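Putative oxidoreductase molybdopterin-binding subunit (Sulfolobus tokodaii, PDB 4ZOH) probably serves as the catalytic subunit of a xanthine dehydrogenase/aldehyde oxidase-family hydroxylase, binding a molybdenum-pterin cytosine dinucleotide cofactor. Local coordinates at residues R303-Y309 with S410-I414. Sequence-based numbering, arbitrary orientation.
Sequences RMLPGIY and SYIEI
Strand 405-412, at one edge of its mixed sheet, and the loop leaving helix 288-304 are brought together mainly by M304 and I308, which lie against I412 and its neighbours. M304 reaches the strand end with its terminal methyl: CE stops 3.3 Å from I412 O, while its sulfur lies 4.1 Å from I414 CG2. Its chain bends at both chi2 (-62°) and chi3 (-64°), which lays CE over the I412-E413 peptide. Beside it, R303 brings guanidinium NH1 to 3.4 Å from I414 CD1, the methyl sitting at the edge of the group. Past M304 the chain makes a type I turn closed by G307 N to M304 O, then a type II' turn from P306 to Y309; at G307, where phi is positive, a CB would be crowded by Y309 CD2. Here the turns of the first molybdopterin cofactor-binding region pack against the strand end of the second: I308 CG2 packs 3.7 Å from I412 CB, and I308 CD1 comes 3.5 Å from S410 OG, a hydroxyl hydrogen-bonded to G569 O on the neighbouring strand. I308 CG1 also lies over one face of the Y309 ring, near the rim. Replacing I308 with an alanine would probably open a gap between the turn and I412 and take away the packing of CG1 on the ring. No direct hydrogen bond links the two segments; a water takes the N-H of I308 at 3.0 Å and donates to S410 O at 3.1 Å. E413 points its CB away from the loop; OE1 accepts from I414 N and forms a salt bridge with R336, and the E413 side chain is about 7 Å from the bound pterin cytosine dinucleotide.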
ATOM      1  N   ARG A 303      38.927  22.865   8.500  1.00 25.56           N
ATOM      2  CA  ARG A 303      38.996  23.076   9.915  1.00 27.47           C
ATOM      3  C   ARG A 303      39.613  21.883  10.686  1.00 29.70           C
ATOM      4  O   ARG A 303      39.942  22.014  11.859  1.00 32.26           O
ATOM      5  CB  ARG A 303      37.657  23.535  10.472  1.00 31.71           C
ATOM      6  CG  ARG A 303      36.594  22.464  10.673  1.00 34.48           C
ATOM      7  CD  ARG A 303      35.217  23.153  10.501  1.00 32.09           C
ATOM      8  NE  ARG A 303      34.967  23.917  11.713  1.00 30.15           N
ATOM      9  CZ  ARG A 303      34.202  23.541  12.729  1.00 32.10           C
ATOM     10  NH1 ARG A 303      33.490  22.402  12.685  1.00 35.48           N
ATOM     11  NH2 ARG A 303      34.104  24.344  13.784  1.00 34.25           N
ATOM     12  N   MET A 304      39.758  20.728  10.039  1.00 28.33           N
ATOM     13  CA  MET A 304      40.244  19.535  10.760  1.00 30.32           C
ATOM     14  C   MET A 304      41.698  19.224  10.443  1.00 28.33           C
ATOM     15  O   MET A 304      42.264  18.341  11.083  1.00 27.99           O
ATOM     16  CB  MET A 304      39.383  18.258  10.502  1.00 27.55           C
ATOM     17  CG  MET A 304      37.929  18.437  10.896  1.00 24.92           C
ATOM     18  SD  MET A 304      37.614  18.782  12.617  1.00 34.71           S
ATOM     19  CE  MET A 304      38.241  17.233  13.250  1.00 27.39           C
ATOM     20  N   LEU A 305      42.259  19.885   9.429  1.00 28.97           N
ATOM     21  CA  LEU A 305      43.717  19.888   9.135  1.00 32.11           C
ATOM     22  C   LEU A 305      44.690  19.981  10.331  1.00 30.22           C
ATOM     23  O   LEU A 305      45.737  19.414  10.261  1.00 29.73           O
ATOM     24  CB  LEU A 305      44.068  21.034   8.188  1.00 31.21           C
ATOM     25  CG  LEU A 305      43.757  20.802   6.713  1.00 33.23           C
ATOM     26  CD1 LEU A 305      44.053  22.043   5.869  1.00 34.01           C
ATOM     27  CD2 LEU A 305      44.514  19.626   6.167  1.00 33.01           C
ATOM     28  N   PRO A 306      44.362  20.707  11.417  1.00 30.73           N
ATOM     29  CA  PRO A 306      45.371  20.609  12.480  1.00 31.85           C
ATOM     30  C   PRO A 306      45.380  19.248  13.229  1.00 36.97           C
ATOM     31  O   PRO A 306      46.313  18.967  14.014  1.00 36.13           O
ATOM     32  CB  PRO A 306      44.980  21.749  13.453  1.00 32.36           C
ATOM     33  CG  PRO A 306      44.050  22.660  12.694  1.00 33.48           C
ATOM     34  CD  PRO A 306      43.311  21.678  11.789  1.00 32.93           C
ATOM     35  N   GLY A 307      44.331  18.440  13.046  1.00 33.62           N
ATOM     36  CA  GLY A 307      44.268  17.130  13.646  1.00 28.87           C
ATOM     37  C   GLY A 307      44.405  17.186  15.165  1.00 28.87           C
ATOM     38  O   GLY A 307      43.874  18.078  15.834  1.00 27.90           O
ATOM     39  N   ILE A 308      45.148  16.228  15.710  1.00 29.92           N
ATOM     40  CA  ILE A 308      45.322  16.090  17.166  1.00 30.91           C
ATOM     41  C   ILE A 308      46.622  16.771  17.635  1.00 30.81           C
ATOM     42  O   ILE A 308      47.016  16.565  18.777  1.00 34.68           O
ATOM     43  CB  ILE A 308      45.362  14.567  17.586  1.00 33.62           C
ATOM     44  CG1 ILE A 308      46.480  13.814  16.823  1.00 31.56           C
ATOM     45  CG2 ILE A 308      43.996  13.920  17.375  1.00 29.71           C
ATOM     46  CD1 ILE A 308      47.256  12.846  17.703  1.00 30.08           C
ATOM     47  N   TYR A 309      47.264  17.554  16.753  1.00 29.88           N
ATOM     48  CA  TYR A 309      48.589  18.143  16.970  1.00 32.21           C
ATOM     49  C   TYR A 309      48.674  19.570  17.585  1.00 36.50           C
ATOM     50  O   TYR A 309      47.764  20.419  17.460  1.00 34.37           O
ATOM     51  CB  TYR A 309      49.385  18.034  15.698  1.00 29.21           C
ATOM     52  CG  TYR A 309      49.348  16.623  15.205  1.00 29.43           C
ATOM     53  CD1 TYR A 309      49.862  15.581  15.980  1.00 30.55           C
ATOM     54  CD2 TYR A 309      48.710  16.294  14.019  1.00 30.75           C
ATOM     55  CE1 TYR A 309      49.812  14.280  15.545  1.00 27.56           C
ATOM     56  CE2 TYR A 309      48.648  14.995  13.568  1.00 28.94           C
ATOM     57  CZ  TYR A 309      49.174  13.980  14.357  1.00 30.43           C
ATOM     58  OH  TYR A 309      49.159  12.668  13.926  1.00 27.39           O
ATOM     59  N   SER A 410      46.138   8.795  13.548  1.00 24.22           N
ATOM     60  CA  SER A 410      45.348   9.191  14.645  1.00 26.56           C
ATOM     61  C   SER A 410      44.317  10.218  14.110  1.00 32.00           C
ATOM     62  O   SER A 410      44.621  10.949  13.158  1.00 32.49           O
ATOM     63  CB  SER A 410      46.261   9.824  15.619  1.00 27.36           C
ATOM     64  OG  SER A 410      45.522   9.922  16.777  1.00 35.06           O
ATOM     65  N   TYR A 411      43.103  10.222  14.649  1.00 27.15           N
ATOM     66  CA  TYR A 411      42.102  11.079  14.090  1.00 27.89           C
ATOM     67  C   TYR A 411      41.428  11.771  15.236  1.00 25.23           C
ATOM     68  O   TYR A 411      41.437  11.295  16.386  1.00 24.08           O
ATOM     69  CB  TYR A 411      41.083  10.267  13.202  1.00 25.09           C
ATOM     70  CG  TYR A 411      40.095   9.495  14.018  1.00 27.63           C
ATOM     71  CD1 TYR A 411      38.915  10.089  14.446  1.00 25.32           C
ATOM     72  CD2 TYR A 411      40.394   8.148  14.474  1.00 28.10           C
ATOM     73  CE1 TYR A 411      38.017   9.395  15.273  1.00 28.54           C
ATOM     74  CE2 TYR A 411      39.485   7.435  15.263  1.00 25.76           C
ATOM     75  CZ  TYR A 411      38.308   8.047  15.647  1.00 29.81           C
ATOM     76  OH  TYR A 411      37.415   7.398  16.462  1.00 30.68           O
ATOM     77  N   ILE A 412      40.837  12.911  14.917  1.00 23.58           N
ATOM     78  CA  ILE A 412      39.825  13.523  15.792  1.00 24.18           C
ATOM     79  C   ILE A 412      38.686  13.954  14.833  1.00 23.29           C
ATOM     80  O   ILE A 412      38.928  13.985  13.635  1.00 22.44           O
ATOM     81  CB  ILE A 412      40.420  14.662  16.636  1.00 22.79           C
ATOM     82  CG1 ILE A 412      39.411  15.090  17.689  1.00 22.39           C
ATOM     83  CG2 ILE A 412      41.039  15.769  15.767  1.00 25.65           C
ATOM     84  CD1 ILE A 412      39.960  15.515  19.032  1.00 20.66           C
ATOM     85  N   GLU A 413      37.470  14.223  15.333  1.00 21.08           N
ATOM     86  CA  GLU A 413      36.316  14.151  14.497  1.00 22.26           C
ATOM     87  C   GLU A 413      35.248  14.995  15.132  1.00 25.23           C
ATOM     88  O   GLU A 413      35.341  15.268  16.336  1.00 24.16           O
ATOM     89  CB  GLU A 413      35.940  12.637  14.267  1.00 22.34           C
ATOM     90  CG  GLU A 413      34.483  12.180  14.122  1.00 23.21           C
ATOM     91  CD  GLU A 413      33.825  12.599  12.807  1.00 25.89           C
ATOM     92  OE1 GLU A 413      34.313  13.618  12.174  1.00 26.36           O
ATOM     93  OE2 GLU A 413      32.809  11.929  12.417  1.00 22.41           O
ATOM     94  N   ILE A 414      34.257  15.447  14.329  1.00 25.08           N
ATOM     95  CA  ILE A 414      33.172  16.322  14.843  1.00 23.56           C
ATOM     96  C   ILE A 414      31.845  15.630  14.605  1.00 21.72           C
ATOM     97  O   ILE A 414      31.620  15.138  13.539  1.00 19.63           O
ATOM     98  CB  ILE A 414      33.231  17.768  14.247  1.00 25.30           C
ATOM     99  CG1 ILE A 414      33.613  17.734  12.752  1.00 27.57           C
ATOM    100  CG2 ILE A 414      34.269  18.598  15.027  1.00 25.20           C
ATOM    101  CD1 ILE A 414      33.479  19.067  11.973  1.00 26.32           C
TER
HETATM  102  O   HOH W   1      44.981  13.973  13.731  1.00 28.26           O